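PDB 7N67: FdtA domain-containing protein, which probably acts as a cupin-fold 3,4-ketoisomerase on a dTDP-linked keto sugar, in the pathway to an unusual formylated sugar of Helicobacter canadensis. Local coordinates for residues B[51-56]-B[129-134]; B[71-76]-B[115-120]; B[77-82]-B[108-113]. All blocks are in the same frame, centred on the assembly; numbering follows the deposited sequence.

Contact 1 (B[51-56]-B[129-134]). With TYD (thymidine-5'-diphosphate), chain E.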
loop_
_atom_site.group_PDB
_atom_site.type_symbol
_atom_site.label_atom_id
_atom_site.label_comp_id
_atom_site.label_asym_id
_atom_site.label_seq_id
_atom_site.Cartn_x
_atom_site.Cartn_y
_atom_site.Cartn_z
ATOM N N PHE B 51 -6.168 8.103 26.947
ATOM C CA PHE B 51 -5.748 9.502 27.188
ATOM C C PHE B 51 -6.492 10.394 26.193
ATOM O O PHE B 51 -7.282 9.866 25.382
ATOM C CB PHE B 51 -4.230 9.641 27.084
ATOM C CG PHE B 51 -3.631 9.115 25.806
ATOM C CD1 PHE B 51 -3.749 9.820 24.618
ATOM C CD2 PHE B 51 -2.905 7.927 25.794
ATOM C CE1 PHE B 51 -3.166 9.344 23.450
ATOM C CE2 PHE B 51 -2.330 7.452 24.624
ATOM C CZ PHE B 51 -2.458 8.163 23.454
ATOM N N GLU B 52 -6.277 11.705 26.270
ATOM C CA GLU B 52 -6.910 12.676 25.352
ATOM C C GLU B 52 -5.937 12.995 24.230
ATOM O O GLU B 52 -4.864 13.570 24.538
ATOM C CB GLU B 52 -7.278 13.962 26.085
ATOM C CG GLU B 52 -8.449 13.785 27.020
ATOM C CD GLU B 52 -8.921 15.091 27.619
ATOM O OE1 GLU B 52 -10.105 15.162 27.944
ATOM O OE2 GLU B 52 -8.107 16.038 27.730
ATOM N N ILE B 53 -6.326 12.680 22.989
ATOM C CA ILE B 53 -5.496 12.984 21.793
ATOM C C ILE B 53 -5.378 14.508 21.729
ATOM O O ILE B 53 -6.417 15.197 21.733
ATOM C CB ILE B 53 -6.067 12.361 20.501
ATOM C CG1 ILE B 53 -6.259 10.844 20.601
ATOM C CG2 ILE B 53 -5.177 12.692 19.322
ATOM C CD1 ILE B 53 -7.344 10.305 19.696
ATOM N N LYS B 54 -4.153 15.008 21.757
ATOM C CA LYS B 54 -3.814 16.430 21.533
ATOM C C LYS B 54 -3.102 16.578 20.188
ATOM O O LYS B 54 -3.096 17.689 19.620
ATOM C CB LYS B 54 -2.915 16.902 22.674
ATOM C CG LYS B 54 -3.541 16.793 24.060
ATOM C CD LYS B 54 -4.151 18.091 24.558
ATOM C CE LYS B 54 -5.139 17.873 25.683
ATOM N NZ LYS B 54 -6.113 18.986 25.769
ATOM N N ARG B 55 -2.496 15.500 19.704
ATOM C CA ARG B 55 -1.713 15.497 18.444
ATOM C C ARG B 55 -1.730 14.087 17.883
ATOM O O ARG B 55 -1.830 13.140 18.686
ATOM C CB ARG B 55 -0.277 15.945 18.705
ATOM C CG ARG B 55 0.749 15.453 17.698
ATOM C CD ARG B 55 2.128 16.013 18.024
ATOM N NE ARG B 55 2.521 15.686 19.400
ATOM C CZ ARG B 55 3.625 15.033 19.774
ATOM N NH1 ARG B 55 3.836 14.809 21.062
ATOM N NH2 ARG B 55 4.523 14.636 18.884
ATOM N N ILE B 56 -1.716 13.990 16.558
ATOM C CA ILE B 56 -1.454 12.729 15.815
ATOM C C ILE B 56 -0.295 13.018 14.866
ATOM O O ILE B 56 -0.087 14.199 14.504
ATOM C CB ILE B 56 -2.724 12.183 15.119
ATOM C CG1 ILE B 56 -3.171 13.000 13.911
ATOM C CG2 ILE B 56 -3.851 12.059 16.118
ATOM C CD1 ILE B 56 -2.735 12.436 12.606
ATOM N N LEU B 129 0.767 5.283 12.090
ATOM C CA LEU B 129 -0.030 6.360 12.724
ATOM C C LEU B 129 0.285 6.360 14.214
ATOM O O LEU B 129 0.388 5.257 14.786
ATOM C CB LEU B 129 -1.520 6.104 12.471
ATOM C CG LEU B 129 -2.467 7.096 13.136
ATOM C CD1 LEU B 129 -2.274 8.505 12.582
ATOM C CD2 LEU B 129 -3.905 6.633 12.974
ATOM N N VAL B 130 0.453 7.543 14.809
ATOM C CA VAL B 130 0.724 7.689 16.272
ATOM C C VAL B 130 -0.283 8.677 16.867
ATOM O O VAL B 130 -0.327 9.846 16.426
ATOM C CB VAL B 130 2.175 8.129 16.553
ATOM C CG1 VAL B 130 2.453 8.225 18.049
ATOM C CG2 VAL B 130 3.184 7.195 15.903
ATOM N N LEU B 131 -1.075 8.201 17.813
ATOM C CA LEU B 131 -1.965 9.036 18.654
ATOM C C LEU B 131 -1.157 9.424 19.892
ATOM O O LEU B 131 -0.682 8.493 20.588
ATOM C CB LEU B 131 -3.197 8.202 19.021
ATOM C CG LEU B 131 -4.309 8.092 17.967
ATOM C CD1 LEU B 131 -3.817 8.327 16.553
ATOM C CD2 LEU B 131 -4.988 6.743 18.052
ATOM N N ALA B 132 -0.947 10.722 20.124
ATOM C CA ALA B 132 -0.115 11.241 21.237
ATOM C C ALA B 132 -0.973 12.020 22.244
ATOM O O ALA B 132 -1.907 12.729 21.798
ATOM C CB ALA B 132 1.010 12.090 20.684
ATOM N N SER B 133 -0.574 11.946 23.527
ATOM C CA SER B 133 -1.261 12.474 24.737
ATOM C C SER B 133 -1.000 13.968 24.947
ATOM O O SER B 133 -1.596 14.520 25.888
ATOM C CB SER B 133 -0.835 11.700 25.975
ATOM O OG SER B 133 0.509 12.021 26.370
ATOM N N ASP B 134 -0.143 14.609 24.147
ATOM C CA ASP B 134 0.264 16.015 24.389
ATOM C C ASP B 134 0.944 16.609 23.154
ATOM O O ASP B 134 1.327 15.845 22.257
ATOM C CB ASP B 134 1.195 16.095 25.599
ATOM C CG ASP B 134 1.130 17.406 26.369
ATOM O OD1 ASP B 134 0.466 18.360 25.904
ATOM O OD2 ASP B 134 1.742 17.451 27.433
HETATM P PA TYD E . 11.846 11.992 14.709
HETATM O O1A TYD E . 11.731 12.113 16.188
HETATM O O2A TYD E . 13.204 11.939 14.096
HETATM O O3A TYD E . 10.952 10.766 14.210
HETATM P PB TYD E . 10.801 9.237 14.645
HETATM O O1B TYD E . 9.901 8.605 13.584
HETATM O O2B TYD E . 12.218 8.707 14.613
HETATM O O3B TYD E . 10.191 9.188 16.016
HETATM O "O5'" TYD E . 11.038 13.180 14.005
HETATM C "C5'" TYD E . 11.511 13.632 12.721
HETATM C "C4'" TYD E . 11.382 15.131 12.692
HETATM O "O4'" TYD E . 9.993 15.483 12.887
HETATM C "C3'" TYD E . 12.187 15.852 13.773
HETATM O "O3'" TYD E . 12.860 16.975 13.224
HETATM C "C2'" TYD E . 11.125 16.298 14.765
HETATM C "C1'" TYD E . 9.898 16.485 13.883
HETATM N N1 TYD E . 8.612 16.308 14.597
HETATM C C2 TYD E . 7.770 17.398 14.699
HETATM O O2 TYD E . 8.038 18.491 14.215
HETATM N N3 TYD E . 6.614 17.161 15.404
HETATM C C4 TYD E . 6.215 15.972 15.990
HETATM O O4 TYD E . 5.134 15.910 16.591
HETATM C C5 TYD E . 7.134 14.870 15.833
HETATM C C5M TYD E . 6.773 13.543 16.435
HETATM C C6 TYD E . 8.276 15.089 15.161
#

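Contact 2 (B[71-76]-B[115-120]). With TYD (thymidine-5'-diphosphate), chain E.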
loop_
_atom_site.group_PDB
_atom_site.type_symbol
_atom_site.label_atom_id
_atom_site.label_comp_id
_atom_site.label_asym_id
_atom_site.label_seq_id
_atom_site.Cartn_x
_atom_site.Cartn_y
_atom_site.Cartn_z
ATOM N N HIS B 71 14.258 7.135 21.009
ATOM C CA HIS B 71 13.985 8.198 22.006
ATOM C C HIS B 71 13.067 7.679 23.121
ATOM O O HIS B 71 12.555 6.582 23.017
ATOM C CB HIS B 71 13.459 9.475 21.324
ATOM C CG HIS B 71 12.436 9.255 20.270
ATOM N ND1 HIS B 71 11.109 9.052 20.571
ATOM C CD2 HIS B 71 12.520 9.264 18.928
ATOM C CE1 HIS B 71 10.417 8.923 19.451
ATOM N NE2 HIS B 71 11.261 9.036 18.430
ATOM N N ALA B 72 12.974 8.436 24.203
ATOM C CA ALA B 72 12.125 8.163 25.379
ATOM C C ALA B 72 11.551 9.496 25.868
ATOM O O ALA B 72 12.030 10.552 25.428
ATOM C CB ALA B 72 12.923 7.453 26.461
ATOM N N HIS B 73 10.559 9.421 26.752
ATOM C CA HIS B 73 9.702 10.554 27.200
ATOM C C HIS B 73 9.261 10.260 28.627
ATOM O O HIS B 73 8.806 9.129 28.849
ATOM C CB HIS B 73 8.513 10.694 26.236
ATOM C CG HIS B 73 8.948 10.622 24.812
ATOM N ND1 HIS B 73 9.171 11.752 24.044
ATOM C CD2 HIS B 73 9.274 9.562 24.038
ATOM C CE1 HIS B 73 9.582 11.386 22.843
ATOM N NE2 HIS B 73 9.669 10.042 22.819
ATOM N N LYS B 74 9.425 11.219 29.546
ATOM C CA LYS B 74 9.032 11.063 30.973
ATOM C C LYS B 74 7.495 11.066 31.067
ATOM O O LYS B 74 6.965 10.262 31.841
ATOM C CB LYS B 74 9.700 12.143 31.832
ATOM C CG LYS B 74 11.233 12.137 31.838
ATOM C CD LYS B 74 11.891 13.431 32.353
ATOM C CE LYS B 74 12.501 13.334 33.740
ATOM N NZ LYS B 74 11.650 12.575 34.689
ATOM N N GLU B 75 6.802 11.879 30.252
ATOM C CA GLU B 75 5.340 12.172 30.402
ATOM C C GLU B 75 4.513 11.612 29.217
ATOM O O GLU B 75 3.454 10.940 29.462
ATOM C CB GLU B 75 5.169 13.685 30.611
ATOM C CG GLU B 75 4.654 14.092 31.987
ATOM C CD GLU B 75 4.891 13.134 33.149
ATOM O OE1 GLU B 75 6.056 12.991 33.563
ATOM O OE2 GLU B 75 3.895 12.536 33.639
ATOM N N LEU B 76 4.976 11.830 27.983
ATOM C CA LEU B 76 4.201 11.550 26.748
ATOM C C LEU B 76 3.789 10.074 26.700
ATOM O O LEU B 76 4.685 9.213 26.747
ATOM C CB LEU B 76 5.032 11.925 25.516
ATOM C CG LEU B 76 4.258 11.888 24.198
ATOM C CD1 LEU B 76 3.176 12.964 24.175
ATOM C CD2 LEU B 76 5.201 12.054 23.014
ATOM N N MET B 115 9.657 5.082 28.629
ATOM C CA MET B 115 9.855 3.959 27.676
ATOM C C MET B 115 10.703 4.436 26.497
ATOM O O MET B 115 10.260 5.329 25.767
ATOM C CB MET B 115 8.515 3.443 27.147
ATOM C CG MET B 115 7.768 2.546 28.120
ATOM S SD MET B 115 8.462 0.880 28.244
ATOM C CE MET B 115 8.140 0.251 26.601
ATOM N N TRP B 116 11.899 3.879 26.344
ATOM C CA TRP B 116 12.714 3.991 25.111
ATOM C C TRP B 116 12.067 3.105 24.056
ATOM O O TRP B 116 11.595 1.994 24.427
ATOM C CB TRP B 116 14.156 3.560 25.386
ATOM C CG TRP B 116 15.075 3.673 24.210
ATOM C CD1 TRP B 116 15.345 2.703 23.294
ATOM C CD2 TRP B 116 15.867 4.815 23.837
ATOM N NE1 TRP B 116 16.236 3.167 22.364
ATOM C CE2 TRP B 116 16.574 4.462 22.671
ATOM C CE3 TRP B 116 16.032 6.099 24.356
ATOM C CZ2 TRP B 116 17.467 5.330 22.050
ATOM C CZ3 TRP B 116 16.904 6.965 23.732
ATOM C CH2 TRP B 116 17.603 6.587 22.588
ATOM N N ARG B 117 12.016 3.576 22.813
ATOM C CA ARG B 117 11.380 2.802 21.717
ATOM C C ARG B 117 12.158 3.053 20.427
ATOM O O ARG B 117 12.690 4.179 20.246
ATOM C CB ARG B 117 9.878 3.092 21.580
ATOM C CG ARG B 117 9.494 4.314 20.754
ATOM C CD ARG B 117 9.910 5.635 21.394
ATOM N NE ARG B 117 9.391 5.778 22.753
ATOM C CZ ARG B 117 8.152 6.174 23.055
ATOM N NH1 ARG B 117 7.294 6.475 22.089
ATOM N NH2 ARG B 117 7.767 6.258 24.317
ATOM N N GLU B 118 12.254 2.001 19.613
ATOM C CA GLU B 118 12.734 2.060 18.214
ATOM C C GLU B 118 11.709 1.344 17.320
ATOM O O GLU B 118 10.933 0.521 17.825
ATOM C CB GLU B 118 14.127 1.431 18.101
ATOM C CG GLU B 118 15.015 1.735 19.285
ATOM C CD GLU B 118 16.473 1.355 19.116
ATOM O OE1 GLU B 118 16.807 0.751 18.084
ATOM O OE2 GLU B 118 17.266 1.656 20.036
ATOM N N MET B 119 11.722 1.651 16.032
ATOM C CA MET B 119 10.861 0.969 15.056
ATOM C C MET B 119 11.720 0.666 13.834
ATOM O O MET B 119 12.190 1.600 13.179
ATOM C CB MET B 119 9.604 1.780 14.702
ATOM C CG MET B 119 9.736 3.297 14.746
ATOM S SD MET B 119 9.752 4.101 16.399
ATOM C CE MET B 119 8.054 3.982 16.960
ATOM N N ARG B 120 11.953 -0.622 13.594
ATOM C CA ARG B 120 12.893 -1.114 12.555
ATOM C C ARG B 120 12.211 -2.181 11.689
ATOM O O ARG B 120 11.046 -2.544 11.974
ATOM C CB ARG B 120 14.153 -1.625 13.248
ATOM C CG ARG B 120 13.877 -2.528 14.438
ATOM C CD ARG B 120 15.148 -3.177 14.953
ATOM N NE ARG B 120 14.891 -4.530 15.436
ATOM C CZ ARG B 120 15.482 -5.084 16.498
ATOM N NH1 ARG B 120 16.357 -4.391 17.219
ATOM N NH2 ARG B 120 15.170 -6.327 16.832
HETATM P PA TYD E . 11.846 11.992 14.709
HETATM O O1A TYD E . 11.731 12.113 16.188
HETATM O O2A TYD E . 13.204 11.939 14.096
HETATM O O3A TYD E . 10.952 10.766 14.210
HETATM P PB TYD E . 10.801 9.237 14.645
HETATM O O1B TYD E . 9.901 8.605 13.584
HETATM O O2B TYD E . 12.218 8.707 14.613
HETATM O O3B TYD E . 10.191 9.188 16.016
HETATM O "O5'" TYD E . 11.038 13.180 14.005
HETATM C "C5'" TYD E . 11.511 13.632 12.721
HETATM C "C4'" TYD E . 11.382 15.131 12.692
HETATM O "O4'" TYD E . 9.993 15.483 12.887
HETATM C "C3'" TYD E . 12.187 15.852 13.773
HETATM O "O3'" TYD E . 12.860 16.975 13.224
HETATM C "C2'" TYD E . 11.125 16.298 14.765
HETATM C "C1'" TYD E . 9.898 16.485 13.883
HETATM N N1 TYD E . 8.612 16.308 14.597
HETATM C C2 TYD E . 7.770 17.398 14.699
HETATM O O2 TYD E . 8.038 18.491 14.215
HETATM N N3 TYD E . 6.614 17.161 15.404
HETATM C C4 TYD E . 6.215 15.972 15.990
HETATM O O4 TYD E . 5.134 15.910 16.591
HETATM C C5 TYD E . 7.134 14.870 15.833
HETATM C C5M TYD E . 6.773 13.543 16.435
HETATM C C6 TYD E . 8.276 15.089 15.161
HETATM O O HOH W 1 7.704 6.953 27.063
HETATM O O HOH W 2 5.061 7.222 25.022
#

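Contact 3 (B[77-82]-B[108-113])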
loop_
_atom_site.group_PDB
_atom_site.type_symbol
_atom_site.label_atom_id
_atom_site.label_comp_id
_atom_site.label_asym_id
_atom_site.label_seq_id
_atom_site.Cartn_x
_atom_site.Cartn_y
_atom_site.Cartn_z
ATOM N N GLU B 77 2.477 9.805 26.619
ATOM C CA GLU B 77 1.925 8.454 26.336
ATOM C C GLU B 77 1.543 8.454 24.855
ATOM O O GLU B 77 1.180 9.528 24.355
ATOM C CB GLU B 77 0.769 8.124 27.280
ATOM C CG GLU B 77 1.170 8.049 28.741
ATOM C CD GLU B 77 0.104 7.511 29.683
ATOM O OE1 GLU B 77 0.475 6.954 30.724
ATOM O OE2 GLU B 77 -1.094 7.652 29.392
ATOM N N GLN B 78 1.730 7.335 24.152
ATOM C CA GLN B 78 1.435 7.221 22.697
ATOM C C GLN B 78 0.649 5.932 22.447
ATOM O O GLN B 78 0.773 5.000 23.264
ATOM C CB GLN B 78 2.721 7.230 21.873
ATOM C CG GLN B 78 3.439 8.576 21.841
ATOM C CD GLN B 78 4.578 8.538 20.852
ATOM O OE1 GLN B 78 5.036 7.474 20.461
ATOM N NE2 GLN B 78 5.041 9.692 20.412
ATOM N N VAL B 79 -0.132 5.894 21.359
ATOM C CA VAL B 79 -0.693 4.637 20.780
ATOM C C VAL B 79 -0.259 4.534 19.311
ATOM O O VAL B 79 -0.562 5.456 18.544
ATOM C CB VAL B 79 -2.220 4.576 20.934
ATOM C CG1 VAL B 79 -2.840 3.512 20.040
ATOM C CG2 VAL B 79 -2.616 4.345 22.374
ATOM N N LEU B 80 0.402 3.429 18.954
ATOM C CA LEU B 80 0.985 3.172 17.607
ATOM C C LEU B 80 0.052 2.249 16.833
ATOM O O LEU B 80 -0.437 1.279 17.421
ATOM C CB LEU B 80 2.360 2.516 17.763
ATOM C CG LEU B 80 3.539 3.471 17.877
ATOM C CD1 LEU B 80 3.416 4.340 19.110
ATOM C CD2 LEU B 80 4.844 2.695 17.876
ATOM N N ILE B 81 -0.185 2.561 15.565
ATOM C CA ILE B 81 -0.986 1.719 14.631
ATOM C C ILE B 81 -0.271 1.685 13.279
ATOM O O ILE B 81 -0.056 2.767 12.720
ATOM C CB ILE B 81 -2.395 2.306 14.513
ATOM C CG1 ILE B 81 -3.004 2.499 15.905
ATOM C CG2 ILE B 81 -3.247 1.428 13.610
ATOM C CD1 ILE B 81 -4.273 3.291 15.924
ATOM N N MET B 82 0.138 0.502 12.814
ATOM C CA MET B 82 0.619 0.313 11.415
ATOM C C MET B 82 -0.587 0.294 10.486
ATOM O O MET B 82 -1.262 -0.742 10.412
ATOM C CB MET B 82 1.389 -0.996 11.223
ATOM C CG MET B 82 2.724 -0.989 11.918
ATOM S SD MET B 82 3.755 0.413 11.420
ATOM C CE MET B 82 4.095 -0.041 9.722
ATOM N N GLY B 108 -3.251 -2.141 17.875
ATOM C CA GLY B 108 -2.523 -0.932 18.275
ATOM C C GLY B 108 -1.570 -1.258 19.406
ATOM O O GLY B 108 -1.712 -2.351 19.992
ATOM N N LEU B 109 -0.624 -0.368 19.701
ATOM C CA LEU B 109 0.389 -0.590 20.770
ATOM C C LEU B 109 0.447 0.674 21.619
ATOM O O LEU B 109 0.887 1.726 21.102
ATOM C CB LEU B 109 1.762 -0.927 20.173
ATOM C CG LEU B 109 2.915 -0.971 21.170
ATOM C CD1 LEU B 109 2.711 -2.101 22.160
ATOM C CD2 LEU B 109 4.260 -1.124 20.463
ATOM N N PHE B 110 -0.051 0.572 22.845
ATOM C CA PHE B 110 0.055 1.655 23.836
ATOM C C PHE B 110 1.470 1.552 24.372
ATOM O O PHE B 110 1.870 0.416 24.646
ATOM C CB PHE B 110 -0.979 1.519 24.952
ATOM C CG PHE B 110 -0.727 2.420 26.133
ATOM C CD1 PHE B 110 -0.095 1.939 27.267
ATOM C CD2 PHE B 110 -1.103 3.752 26.097
ATOM C CE1 PHE B 110 0.126 2.775 28.352
ATOM C CE2 PHE B 110 -0.882 4.580 27.184
ATOM C CZ PHE B 110 -0.267 4.093 28.310
ATOM N N ILE B 111 2.162 2.688 24.434
ATOM C CA ILE B 111 3.522 2.855 25.005
ATOM C C ILE B 111 3.435 3.938 26.083
ATOM O O ILE B 111 3.243 5.112 25.729
ATOM C CB ILE B 111 4.522 3.219 23.896
ATOM C CG1 ILE B 111 4.584 2.121 22.832
ATOM C CG2 ILE B 111 5.888 3.534 24.495
ATOM C CD1 ILE B 111 5.413 2.475 21.632
ATOM N N GLY B 112 3.594 3.547 27.346
ATOM C CA GLY B 112 3.510 4.456 28.501
ATOM C C GLY B 112 4.768 5.290 28.700
ATOM O O GLY B 112 5.503 5.563 27.727
ATOM N N LYS B 113 4.991 5.681 29.953
ATOM C CA LYS B 113 5.993 6.690 30.373
ATOM C C LYS B 113 7.360 6.033 30.544
ATOM O O LYS B 113 7.416 4.811 30.818
ATOM C CB LYS B 113 5.553 7.313 31.700
ATOM C CG LYS B 113 4.309 8.179 31.622
ATOM C CD LYS B 113 3.940 8.858 32.925
ATOM C CE LYS B 113 2.843 9.878 32.700
ATOM N NZ LYS B 113 2.281 10.386 33.971
#

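Contact 1 (B[51-56]-B[129-134])
Leu131, Arg55 and Ala132 lose the most surface where residues 51-56 meet 129-134. Arg55 reaches past the end of strand 127-132 and grips the carbonyl oxygen of Asp134 side-on, NE at 3.1 Å and NH1 at 3.0 Å from that O. The oxygen lies in the guanidinium plane, NE meeting one of its lone pairs while NH1 comes from above the carbonyl plane. With CG anti to the backbone N (chi1 155°) and a bend at chi3, the group lies with one face, toward its rim, against Ala132 CB, and NH2 donates to O4 of the thymine of thymidine-5'-diphosphate at 2.7 Å. Two bonds to a backbone atom thus fix the rotation of the group that bonds the thymine. Ala132 N also donates to Arg55 O (2.9 Å), and its O accepts from Lys54 N (3.2 Å). On the other face Leu131 CD1 lies beside Ile56 CG2 at 3.8 Å, the two side chains pointing the same way. Phe51 turns a ring face to Ser133 CB, a CH-pi contact. Because Ala132 is opposed by two residues, Lys54 and Arg55, the pairing opens with a classic beta bulge, here bordering the nucleotide pocket.

Contact 2 (B[71-76]-B[115-120])
His71 and Arg117 form an antiparallel hydrogen-bonded pair between strands 68-73 and 116-120, buried in the five-stranded sheet of the cupin fold beside the diphosphate of the bound nucleotide. Arg117 N donates to His71 O at 3.1 Å, nearly along the C=O axis, whereas the return bond from His71 N to Arg117 O is weak at 3.4 Å. The side chains of the pair share one face of the sheet. Arg117 CG sits between its backbone N and carbonyl carbon (chi1 84°), and bends at chi2 and chi3 fold the chain back so that NE and NH2 both hold Met115 O, at 3.2 and 3.0 Å. Both nitrogens come from the same face of that carbonyl, whose oxygen lies in the guanidinium plane. Held flat in this way, the guanidinium has His73 CD2 over its centre, 3.6 Å from NH2, with the imidazole turned 70° against it. His73 NE2 in turn is hydrogen-bonded to His71 ND1 at 2.8 Å, either nitrogen being a possible donor. The other ring nitrogen, His71 NE2, donates to O3B of the terminal phosphate at 2.6 Å, so His73 is a second-shell residue that steadies a ligand-binding one. On the other face of the sheet, Trp116 spreads its ring over the backbone of His71 and points NE1 in plane at Glu118 OE2 in a straight bond. Water 1 bridges His73 O and Met115 N, and water 2 links Arg117 NH2 to Leu76 O. Strand 87-92 flanks 116-120, with Leu91 touching Arg117; strand 141-142 borders 68-73, bringing Tyr141 edge-to-face with His73, and helix 145-152 packs Phe148 on Ala72.

Contact 3 (B[77-82]-B[108-113])
Gly108 lays its CA 3.2 Å from Leu80 O in a CA-H...O contact and also meets Ile81 CG1, at the end of the pairing between 77-82 and 108-113. Leu109 and Leu80 follow as a hydrogen-bonded pair: each N donates to the other's O at 2.8 Å, and their CB atoms lie on the same face of the sheet. Phe110 pairs with Val79 on the other face without hydrogen bonds between them. Its CG stands anti to the backbone N (chi1 168°), which leans the ring toward the neighbouring strand; the ring edge meets Val79 CG2 and, through CZ, Glu77 CD at 3.7 Å. The carboxylate plane stands 89° to the ring. These two strands are central neighbours in the six-stranded antiparallel sheet of the cupin fold, with 25-35 beyond one and 127-132 beyond the other. Ile111 renews the backbone pairing, its N donating to Gln78 O (2.9 Å, 175° at the hydrogen) and its O accepting from Gln78 N. On the face shared with Leu80 and Leu109, Ile111 CD1 crosses to Leu80 CD1 at 3.7 Å, covered by Ile89 and Leu91 of strand 87-92. Lys113 NZ forms a salt bridge with Glu75.

In the fold
Contacts 1 and 3 belong to the same six-stranded sheet, joined where strand 127-132 lies against 78-84, while contact 2 lies in the five-stranded one. In contact 2 every touching residue is buried; contacts 1 and 3 each end in one exposed residue, Asp134 and Lys113. Contact 3, nearest the chain centre, is mostly aliphatic. Contacts 1 and 2 touch the nucleotide at base and terminal phosphate, and each uses an arginine to grip a backbone carbonyl, but in contact 2 a histidine reaches the ligand. Leu76 of contact 2 packs on Arg55, Ala132 and Ser133 of contact 1, and the Glu75-Lys113 salt bridge ties it to contact 3. At contact 1 the shared sheet runs on into the second subunit.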